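Long-range contacts in BIFUNCTIONAL PROTEIN Proline utilization A (PutA) (Corynebacterium freiburgense, PDB 5UX5), which catalyses both steps of proline oxidation to glutamate, pairing an FAD-dependent proline dehydrogenase with an NAD-dependent glutamate-semialdehyde (aldehyde) dehydrogenase in one chain: residues Gly694-Asp705 with Leu847-Glu858; Pro706-Tyr714 with Arg739-Thr748. All blocks are in the same frame, centred on the assembly; numbering follows the deposited sequence.

Contact 1 (Gly694-Asp705 with Leu847-Glu858); sequences GKNAIIVTPSAD and LTGGIHSLDEDE
A side-chain amide stands in for a backbone carbonyl beside this strand pair: Asn696 OD1 accepts from Thr848 N at 2.9 Å, with the donor lying 57° out of the amide plane. Three bonds hold the amide of Asn696, since ND2 also donates to Cys725 O and Ala727 O. Residues 696-700 and 848-852 run as neighbouring parallel strands in the catalytic alpha/beta domain of the aldehyde dehydrogenase fold. Gly850 N gives to Ala697 O, Ile699 N to Gly850 O, and His852 N to Ile699 O, a ladder that ends in a weak bond from Thr701 N to His852 O. On one face Ile698 CG2 lies at the edge of the His852 ring, whose NE2 is bonded to Asp712; on the other, Ile699 CB meets Ile851 CG1 at 4.1 Å, and Ile699 packs on helix 833-841.

Past the strands both segments turn, and their loops stay joined. A type I turn from Thr701 to Ala704 presents Ser703 O to Leu854 N, 2.9 Å away. Asp855 caps the next helix, its OD1 taking Glu858 N on the anti lone pair. From the first turn of that helix Glu858 reaches back, extended beyond CG (chi2 -170°), and the syn side of its OE1 receives Thr701 OG1 at 2.9 Å.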
loop_
_atom_site.group_PDB
_atom_site.type_symbol
_atom_site.label_atom_id
_atom_site.label_comp_id
_atom_site.label_asym_id
_atom_site.label_seq_id
_atom_site.Cartn_x
_atom_site.Cartn_y
_atom_site.Cartn_z
ATOM N N GLY A 694 -4.060 17.686 -7.011
ATOM C CA GLY A 694 -2.707 18.042 -6.635
ATOM C C GLY A 694 -1.748 17.709 -7.754
ATOM O O GLY A 694 -2.082 16.981 -8.695
ATOM N N LYS A 695 -0.561 18.307 -7.669
ATOM C CA LYS A 695 0.552 18.121 -8.602
ATOM C C LYS A 695 1.731 17.627 -7.765
ATOM O O LYS A 695 2.572 18.409 -7.314
ATOM C CB LYS A 695 0.896 19.436 -9.361
ATOM C CG LYS A 695 1.859 19.220 -10.557
ATOM C CD LYS A 695 1.213 18.305 -11.583
ATOM C CE LYS A 695 2.148 17.903 -12.704
ATOM N NZ LYS A 695 1.386 17.119 -13.722
ATOM N N ASN A 696 1.833 16.320 -7.626
ATOM C CA ASN A 696 2.616 15.700 -6.570
ATOM C C ASN A 696 3.888 15.087 -7.134
ATOM O O ASN A 696 3.883 14.528 -8.233
ATOM C CB ASN A 696 1.772 14.635 -5.886
ATOM C CG ASN A 696 0.416 15.154 -5.524
ATOM O OD1 ASN A 696 0.303 16.090 -4.736
ATOM N ND2 ASN A 696 -0.627 14.582 -6.123
ATOM N N ALA A 697 4.969 15.188 -6.370
ATOM C CA ALA A 697 6.278 14.745 -6.799
ATOM C C ALA A 697 6.847 13.781 -5.778
ATOM O O ALA A 697 6.462 13.805 -4.601
ATOM C CB ALA A 697 7.235 15.919 -6.976
ATOM N N ILE A 698 7.746 12.912 -6.247
ATOM C CA ILE A 698 8.596 12.098 -5.380
ATOM C C ILE A 698 10.037 12.448 -5.694
ATOM O O ILE A 698 10.475 12.318 -6.846
ATOM C CB ILE A 698 8.342 10.590 -5.552
ATOM C CG1 ILE A 698 6.965 10.206 -5.040
ATOM C CG2 ILE A 698 9.455 9.719 -4.923
ATOM C CD1 ILE A 698 6.713 8.719 -5.254
ATOM N N ILE A 699 10.775 12.882 -4.677
ATOM C CA ILE A 699 12.204 13.161 -4.817
ATOM C C ILE A 699 13.010 11.883 -4.566
ATOM O O ILE A 699 12.778 11.162 -3.583
ATOM C CB ILE A 699 12.638 14.283 -3.862
ATOM C CG1 ILE A 699 11.864 15.568 -4.161
ATOM C CG2 ILE A 699 14.125 14.489 -3.945
ATOM C CD1 ILE A 699 12.253 16.719 -3.262
ATOM N N VAL A 700 13.961 11.611 -5.457
ATOM C CA VAL A 700 14.853 10.465 -5.390
ATOM C C VAL A 700 16.276 10.999 -5.415
ATOM O O VAL A 700 16.716 11.558 -6.426
ATOM C CB VAL A 700 14.614 9.493 -6.553
ATOM C CG1 VAL A 700 15.537 8.238 -6.452
ATOM C CG2 VAL A 700 13.140 9.132 -6.623
ATOM N N THR A 701 16.998 10.800 -4.335
ATOM C CA THR A 701 18.377 11.233 -4.187
ATOM C C THR A 701 19.308 10.046 -4.346
ATOM O O THR A 701 18.898 8.903 -4.142
ATOM C CB THR A 701 18.584 11.874 -2.808
ATOM O OG1 THR A 701 18.745 10.848 -1.816
ATOM C CG2 THR A 701 17.406 12.759 -2.448
ATOM N N PRO A 702 20.593 10.274 -4.630
ATOM C CA PRO A 702 21.505 9.133 -4.831
ATOM C C PRO A 702 21.569 8.167 -3.661
ATOM O O PRO A 702 21.929 6.999 -3.870
ATOM C CB PRO A 702 22.866 9.807 -5.061
ATOM C CG PRO A 702 22.541 11.127 -5.590
ATOM C CD PRO A 702 21.274 11.554 -4.878
ATOM N N SER A 703 21.184 8.588 -2.452
ATOM C CA SER A 703 21.200 7.728 -1.270
ATOM C C SER A 703 19.971 6.822 -1.165
ATOM O O SER A 703 19.725 6.248 -0.107
ATOM C CB SER A 703 21.337 8.587 -0.011
ATOM O OG SER A 703 22.587 9.255 0.013
ATOM N N ALA A 704 19.174 6.717 -2.216
ATOM C CA ALA A 704 17.967 5.918 -2.198
ATOM C C ALA A 704 18.255 4.518 -2.679
ATOM O O ALA A 704 19.247 4.259 -3.354
ATOM C CB ALA A 704 16.890 6.525 -3.083
ATOM N N ASP A 705 17.392 3.608 -2.281
ATOM C CA ASP A 705 17.340 2.298 -2.886
ATOM C C ASP A 705 16.654 2.489 -4.230
ATOM O O ASP A 705 15.442 2.731 -4.285
ATOM C CB ASP A 705 16.576 1.300 -2.012
ATOM C CG ASP A 705 16.586 -0.106 -2.586
ATOM O OD1 ASP A 705 16.417 -0.256 -3.817
ATOM O OD2 ASP A 705 16.730 -1.069 -1.803
ATOM N N LEU A 847 -0.740 18.774 -2.000
ATOM C CA LEU A 847 -1.524 17.636 -1.522
ATOM C C LEU A 847 -0.599 16.516 -1.023
ATOM O O LEU A 847 -0.402 16.386 0.186
ATOM C CB LEU A 847 -2.470 17.134 -2.622
ATOM C CG LEU A 847 -3.485 16.019 -2.309
ATOM C CD1 LEU A 847 -4.044 16.149 -0.907
ATOM C CD2 LEU A 847 -4.636 15.974 -3.282
ATOM N N THR A 848 -0.020 15.698 -1.910
ATOM C CA THR A 848 0.890 14.655 -1.457
ATOM C C THR A 848 2.294 14.904 -1.989
ATOM O O THR A 848 2.509 15.666 -2.937
ATOM C CB THR A 848 0.431 13.229 -1.867
ATOM O OG1 THR A 848 0.462 13.089 -3.280
ATOM C CG2 THR A 848 -0.978 12.897 -1.384
ATOM N N GLY A 849 3.256 14.227 -1.360
ATOM C CA GLY A 849 4.655 14.338 -1.745
ATOM C C GLY A 849 5.515 13.337 -0.998
ATOM O O GLY A 849 5.200 12.968 0.139
ATOM N N GLY A 850 6.590 12.868 -1.623
ATOM C CA GLY A 850 7.421 11.863 -1.006
ATOM C C GLY A 850 8.880 12.090 -1.334
ATOM O O GLY A 850 9.237 12.770 -2.304
ATOM N N ILE A 851 9.727 11.483 -0.508
ATOM C CA ILE A 851 11.157 11.432 -0.777
ATOM C C ILE A 851 11.618 9.991 -0.629
ATOM O O ILE A 851 11.096 9.211 0.179
ATOM C CB ILE A 851 11.973 12.364 0.148
ATOM C CG1 ILE A 851 13.438 12.390 -0.259
ATOM C CG2 ILE A 851 11.916 11.873 1.582
ATOM C CD1 ILE A 851 14.277 13.371 0.541
ATOM N N HIS A 852 12.577 9.625 -1.449
ATOM C CA HIS A 852 13.229 8.341 -1.305
ATOM C C HIS A 852 14.687 8.609 -0.990
ATOM O O HIS A 852 15.423 9.115 -1.841
ATOM C CB HIS A 852 13.057 7.502 -2.563
ATOM C CG HIS A 852 12.145 6.339 -2.364
ATOM N ND1 HIS A 852 12.603 5.104 -1.945
ATOM C CD2 HIS A 852 10.801 6.226 -2.487
ATOM C CE1 HIS A 852 11.578 4.272 -1.838
ATOM N NE2 HIS A 852 10.474 4.926 -2.159
ATOM N N SER A 853 15.097 8.270 0.228
ATOM C CA SER A 853 16.485 8.435 0.630
ATOM C C SER A 853 16.727 7.645 1.903
ATOM O O SER A 853 15.903 7.675 2.817
ATOM C CB SER A 853 16.832 9.900 0.852
ATOM O OG SER A 853 18.116 9.991 1.435
ATOM N N LEU A 854 17.831 6.906 1.950
ATOM C CA LEU A 854 18.242 6.196 3.159
ATOM C C LEU A 854 19.169 7.031 4.026
ATOM O O LEU A 854 19.662 6.537 5.043
ATOM C CB LEU A 854 18.908 4.869 2.782
ATOM C CG LEU A 854 17.901 3.916 2.113
ATOM C CD1 LEU A 854 18.418 2.486 1.939
ATOM C CD2 LEU A 854 16.585 3.906 2.915
ATOM N N ASP A 855 19.404 8.281 3.640
ATOM C CA ASP A 855 20.237 9.199 4.390
ATOM C C ASP A 855 19.344 9.967 5.352
ATOM O O ASP A 855 18.388 10.617 4.919
ATOM C CB ASP A 855 20.949 10.143 3.429
ATOM C CG ASP A 855 21.891 11.091 4.137
ATOM O OD1 ASP A 855 21.417 12.113 4.668
ATOM O OD2 ASP A 855 23.113 10.810 4.147
ATOM N N GLU A 856 19.660 9.897 6.652
ATOM C CA GLU A 856 18.769 10.450 7.672
ATOM C C GLU A 856 18.729 11.979 7.631
ATOM O O GLU A 856 17.661 12.575 7.811
ATOM C CB GLU A 856 19.182 9.943 9.056
ATOM N N ASP A 857 19.861 12.638 7.351
ATOM C CA ASP A 857 19.865 14.103 7.333
ATOM C C ASP A 857 19.019 14.655 6.201
ATOM O O ASP A 857 18.376 15.702 6.354
ATOM C CB ASP A 857 21.292 14.641 7.249
ATOM C CG ASP A 857 22.101 14.290 8.465
ATOM O OD1 ASP A 857 21.561 14.489 9.579
ATOM O OD2 ASP A 857 23.247 13.805 8.325
ATOM N N GLU A 858 19.064 13.998 5.039
ATOM C CA GLU A 858 18.225 14.401 3.920
ATOM C C GLU A 858 16.765 14.276 4.294
ATOM O O GLU A 858 15.951 15.158 4.007
ATOM C CB GLU A 858 18.532 13.532 2.705
ATOM C CG GLU A 858 19.955 13.584 2.223
ATOM C CD GLU A 858 20.124 12.889 0.891
ATOM O OE1 GLU A 858 19.604 11.757 0.750
ATOM O OE2 GLU A 858 20.756 13.472 -0.020
#

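Contact 2 (Pro706-Tyr714 with Arg739-Thr748); sequences PDLAVADVY and RFTDQLIDAT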
loop_
_atom_site.group_PDB
_atom_site.type_symbol
_atom_site.label_atom_id
_atom_site.label_comp_id
_atom_site.label_asym_id
_atom_site.label_seq_id
_atom_site.Cartn_x
_atom_site.Cartn_y
_atom_site.Cartn_z
ATOM N N PRO A 706 17.394 2.382 -5.328
ATOM C CA PRO A 706 16.788 2.671 -6.633
ATOM C C PRO A 706 15.617 1.776 -6.954
ATOM O O PRO A 706 14.637 2.237 -7.555
ATOM C CB PRO A 706 17.957 2.477 -7.605
ATOM C CG PRO A 706 18.890 1.637 -6.897
ATOM C CD PRO A 706 18.805 2.013 -5.458
ATOM N N ASP A 707 15.681 0.508 -6.557
ATOM C CA ASP A 707 14.615 -0.424 -6.919
ATOM C C ASP A 707 13.343 -0.154 -6.132
ATOM O O ASP A 707 12.254 -0.030 -6.708
ATOM C CB ASP A 707 15.115 -1.843 -6.739
ATOM C CG ASP A 707 16.293 -2.113 -7.625
ATOM O OD1 ASP A 707 16.157 -1.975 -8.867
ATOM O OD2 ASP A 707 17.381 -2.389 -7.079
ATOM N N LEU A 708 13.464 -0.012 -4.818
ATOM C CA LEU A 708 12.299 0.387 -4.043
ATOM C C LEU A 708 11.755 1.725 -4.540
ATOM O O LEU A 708 10.536 1.901 -4.640
ATOM C CB LEU A 708 12.661 0.432 -2.560
ATOM C CG LEU A 708 13.081 -0.955 -2.068
ATOM C CD1 LEU A 708 13.353 -1.008 -0.579
ATOM C CD2 LEU A 708 11.983 -1.929 -2.417
ATOM N N ALA A 709 12.636 2.659 -4.922
ATOM C CA ALA A 709 12.141 3.934 -5.435
ATOM C C ALA A 709 11.359 3.742 -6.725
ATOM O O ALA A 709 10.235 4.246 -6.850
ATOM C CB ALA A 709 13.287 4.909 -5.652
ATOM N N VAL A 710 11.894 2.945 -7.663
ATOM C CA VAL A 710 11.194 2.701 -8.929
ATOM C C VAL A 710 9.818 2.088 -8.682
ATOM O O VAL A 710 8.816 2.502 -9.279
ATOM C CB VAL A 710 12.029 1.804 -9.861
ATOM C CG1 VAL A 710 11.124 1.166 -10.908
ATOM C CG2 VAL A 710 13.124 2.593 -10.536
ATOM N N ALA A 711 9.752 1.057 -7.842
ATOM C CA ALA A 711 8.456 0.443 -7.540
ATOM C C ALA A 711 7.463 1.448 -6.945
ATOM O O ALA A 711 6.273 1.424 -7.275
ATOM C CB ALA A 711 8.646 -0.732 -6.584
ATOM N N ASP A 712 7.921 2.340 -6.069
ATOM C CA ASP A 712 6.969 3.291 -5.512
ATOM C C ASP A 712 6.675 4.412 -6.484
ATOM O O ASP A 712 5.542 4.891 -6.528
ATOM C CB ASP A 712 7.463 3.860 -4.183
ATOM C CG ASP A 712 7.394 2.846 -3.065
ATOM O OD1 ASP A 712 6.457 2.016 -3.039
ATOM O OD2 ASP A 712 8.301 2.862 -2.219
ATOM N N VAL A 713 7.651 4.824 -7.293
ATOM C CA VAL A 713 7.356 5.863 -8.270
ATOM C C VAL A 713 6.362 5.363 -9.310
ATOM O O VAL A 713 5.352 6.023 -9.584
ATOM C CB VAL A 713 8.625 6.371 -8.945
ATOM C CG1 VAL A 713 8.188 7.171 -10.103
ATOM C CG2 VAL A 713 9.469 7.188 -7.977
ATOM N N TYR A 714 6.582 4.166 -9.863
ATOM C CA TYR A 714 5.720 3.770 -10.971
ATOM C C TYR A 714 4.331 3.396 -10.478
ATOM O O TYR A 714 3.336 3.747 -11.116
ATOM C CB TYR A 714 6.368 2.650 -11.835
ATOM C CG TYR A 714 6.094 1.193 -11.460
ATOM C CD1 TYR A 714 4.890 0.585 -11.776
ATOM C CD2 TYR A 714 7.070 0.421 -10.835
ATOM C CE1 TYR A 714 4.636 -0.718 -11.416
ATOM C CE2 TYR A 714 6.834 -0.891 -10.489
ATOM C CZ TYR A 714 5.611 -1.464 -10.784
ATOM O OH TYR A 714 5.352 -2.789 -10.448
ATOM N N ARG A 739 20.821 3.027 -11.537
ATOM C CA ARG A 739 19.939 2.133 -12.275
ATOM C C ARG A 739 18.490 2.619 -12.323
ATOM O O ARG A 739 17.694 2.037 -13.072
ATOM C CB ARG A 739 20.021 0.735 -11.664
ATOM C CG ARG A 739 21.439 0.356 -11.239
ATOM C CD ARG A 739 21.544 -1.130 -10.914
ATOM N NE ARG A 739 20.386 -1.608 -10.162
ATOM C CZ ARG A 739 20.225 -1.415 -8.858
ATOM N NH1 ARG A 739 21.140 -0.754 -8.165
ATOM N NH2 ARG A 739 19.161 -1.885 -8.240
ATOM N N PHE A 740 18.158 3.694 -11.592
ATOM C CA PHE A 740 16.773 4.125 -11.423
ATOM C C PHE A 740 16.040 4.261 -12.751
ATOM O O PHE A 740 14.980 3.665 -12.953
ATOM C CB PHE A 740 16.713 5.463 -10.664
ATOM C CG PHE A 740 15.307 5.981 -10.490
ATOM C CD1 PHE A 740 14.535 5.570 -9.402
ATOM C CD2 PHE A 740 14.740 6.833 -11.416
ATOM C CE1 PHE A 740 13.234 5.998 -9.244
ATOM C CE2 PHE A 740 13.433 7.262 -11.265
ATOM C CZ PHE A 740 12.678 6.838 -10.169
ATOM N N THR A 741 16.572 5.084 -13.656
ATOM C CA THR A 741 15.808 5.422 -14.851
ATOM C C THR A 741 15.606 4.205 -15.747
ATOM O O THR A 741 14.490 3.964 -16.228
ATOM C CB THR A 741 16.487 6.546 -15.622
ATOM O OG1 THR A 741 17.002 7.522 -14.700
ATOM C CG2 THR A 741 15.460 7.194 -16.548
ATOM N N ASP A 742 16.665 3.418 -15.974
ATOM C CA ASP A 742 16.505 2.194 -16.752
ATOM C C ASP A 742 15.397 1.326 -16.164
ATOM O O ASP A 742 14.504 0.866 -16.888
ATOM C CB ASP A 742 17.807 1.395 -16.789
ATOM C CG ASP A 742 18.826 1.933 -17.766
ATOM O OD1 ASP A 742 18.476 2.601 -18.783
ATOM O OD2 ASP A 742 20.013 1.633 -17.507
ATOM N N GLN A 743 15.443 1.090 -14.844
ATOM C CA GLN A 743 14.458 0.218 -14.201
ATOM C C GLN A 743 13.049 0.795 -14.274
ATOM O O GLN A 743 12.081 0.051 -14.487
ATOM C CB GLN A 743 14.838 -0.035 -12.740
ATOM C CG GLN A 743 16.084 -0.887 -12.568
ATOM C CD GLN A 743 15.762 -2.365 -12.529
ATOM O OE1 GLN A 743 15.417 -2.959 -13.553
ATOM N NE2 GLN A 743 15.872 -2.971 -11.347
ATOM N N LEU A 744 12.903 2.111 -14.056
ATOM C CA LEU A 744 11.597 2.749 -14.190
ATOM C C LEU A 744 11.041 2.553 -15.589
ATOM O O LEU A 744 9.859 2.231 -15.759
ATOM C CB LEU A 744 11.693 4.240 -13.868
ATOM C CG LEU A 744 10.448 5.066 -14.215
ATOM C CD1 LEU A 744 9.273 4.595 -13.376
ATOM C CD2 LEU A 744 10.684 6.563 -14.052
ATOM N N ILE A 745 11.887 2.721 -16.601
ATOM C CA ILE A 745 11.448 2.504 -17.977
ATOM C C ILE A 745 10.984 1.065 -18.168
ATOM O O ILE A 745 9.889 0.815 -18.686
ATOM C CB ILE A 745 12.570 2.886 -18.961
ATOM C CG1 ILE A 745 12.753 4.401 -18.963
ATOM C CG2 ILE A 745 12.291 2.367 -20.357
ATOM C CD1 ILE A 745 13.885 4.865 -19.771
ATOM N N ASP A 746 11.786 0.097 -17.702
ATOM C CA ASP A 746 11.424 -1.311 -17.842
ATOM C C ASP A 746 10.098 -1.612 -17.144
ATOM O O ASP A 746 9.218 -2.287 -17.695
ATOM C CB ASP A 746 12.554 -2.184 -17.301
ATOM C CG ASP A 746 12.360 -3.668 -17.617
ATOM O OD1 ASP A 746 11.557 -3.985 -18.519
ATOM O OD2 ASP A 746 13.029 -4.522 -16.983
ATOM N N ALA A 747 9.935 -1.113 -15.925
ATOM C CA ALA A 747 8.697 -1.360 -15.190
ATOM C C ALA A 747 7.488 -0.728 -15.884
ATOM O O ALA A 747 6.387 -1.285 -15.859
ATOM C CB ALA A 747 8.847 -0.841 -13.764
ATOM N N THR A 748 7.657 0.460 -16.468
ATOM C CA THR A 748 6.520 1.137 -17.087
ATOM C C THR A 748 6.081 0.441 -18.374
ATOM O O THR A 748 4.883 0.233 -18.607
ATOM C CB THR A 748 6.880 2.600 -17.336
ATOM O OG1 THR A 748 7.228 3.189 -16.091
ATOM C CG2 THR A 748 5.702 3.359 -17.896
#
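Val710 and Phe740 interlock as knobs between helices 706-714 and 740-748, whose axes cross at -39° with a closest approach of 9.2 Å. The Phe740 side chain, CG anti to the backbone N (chi1 178°), extends across to the facing helix. There Val710 CG2 covers one face of its ring, 3.5 Å from Phe740 CD1, while Val713 CG2 meets the edge in the ring plane and Ala709 CB also lies at the edge. In return Val710 sits among Phe740, Gln743, Leu744 and Ala747.

Further along, the Tyr714 ring is turned so that Ala747 CB rests over its face, a CH-pi contact 4.0 Å from the centroid, and Leu744 CD1 touches Tyr714 CB. At the opposite end the chemistry becomes polar. Gln743 NE2 donates to Asp707 OD1 at 2.7 Å, nearly along the C-O axis, with the carboxylate and amide planes almost perpendicular (89°). The same nitrogen also serves Ala160 O. Asp707 is modelled in a salt bridge with Arg739, though the exact placement of the charged atoms is doubtful.

Phe740 also packs on Val731 and Leu733 of strand 728-734, and Val713 on Ile698: this is the layer of neighbouring helices against a parallel sheet found in the alpha/beta catalytic domain of aldehyde dehydrogenases.

In the fold
Contact 2 falls within the stretch of chain that contact 1 brackets: strand 696-700 leads into helix 706-718, strand 728-734 and helix 740-750 follow, and the chain returns much later with strand 845-852. The two centres lie about 14 Å apart, both within the aldehyde dehydrogenase part of the chain. Contact 1 supplies paired strands, contact 2 the paired helices on one of their faces. They meet directly, through His852 NE2 and Asp712 OD2 at 3.0 Å, a probable hydrogen bond, and through His852 CE1 packed against Ala709 N. Thus a late strand and two successive helices are assembled around strand 696-700 in the aldehyde dehydrogenase module.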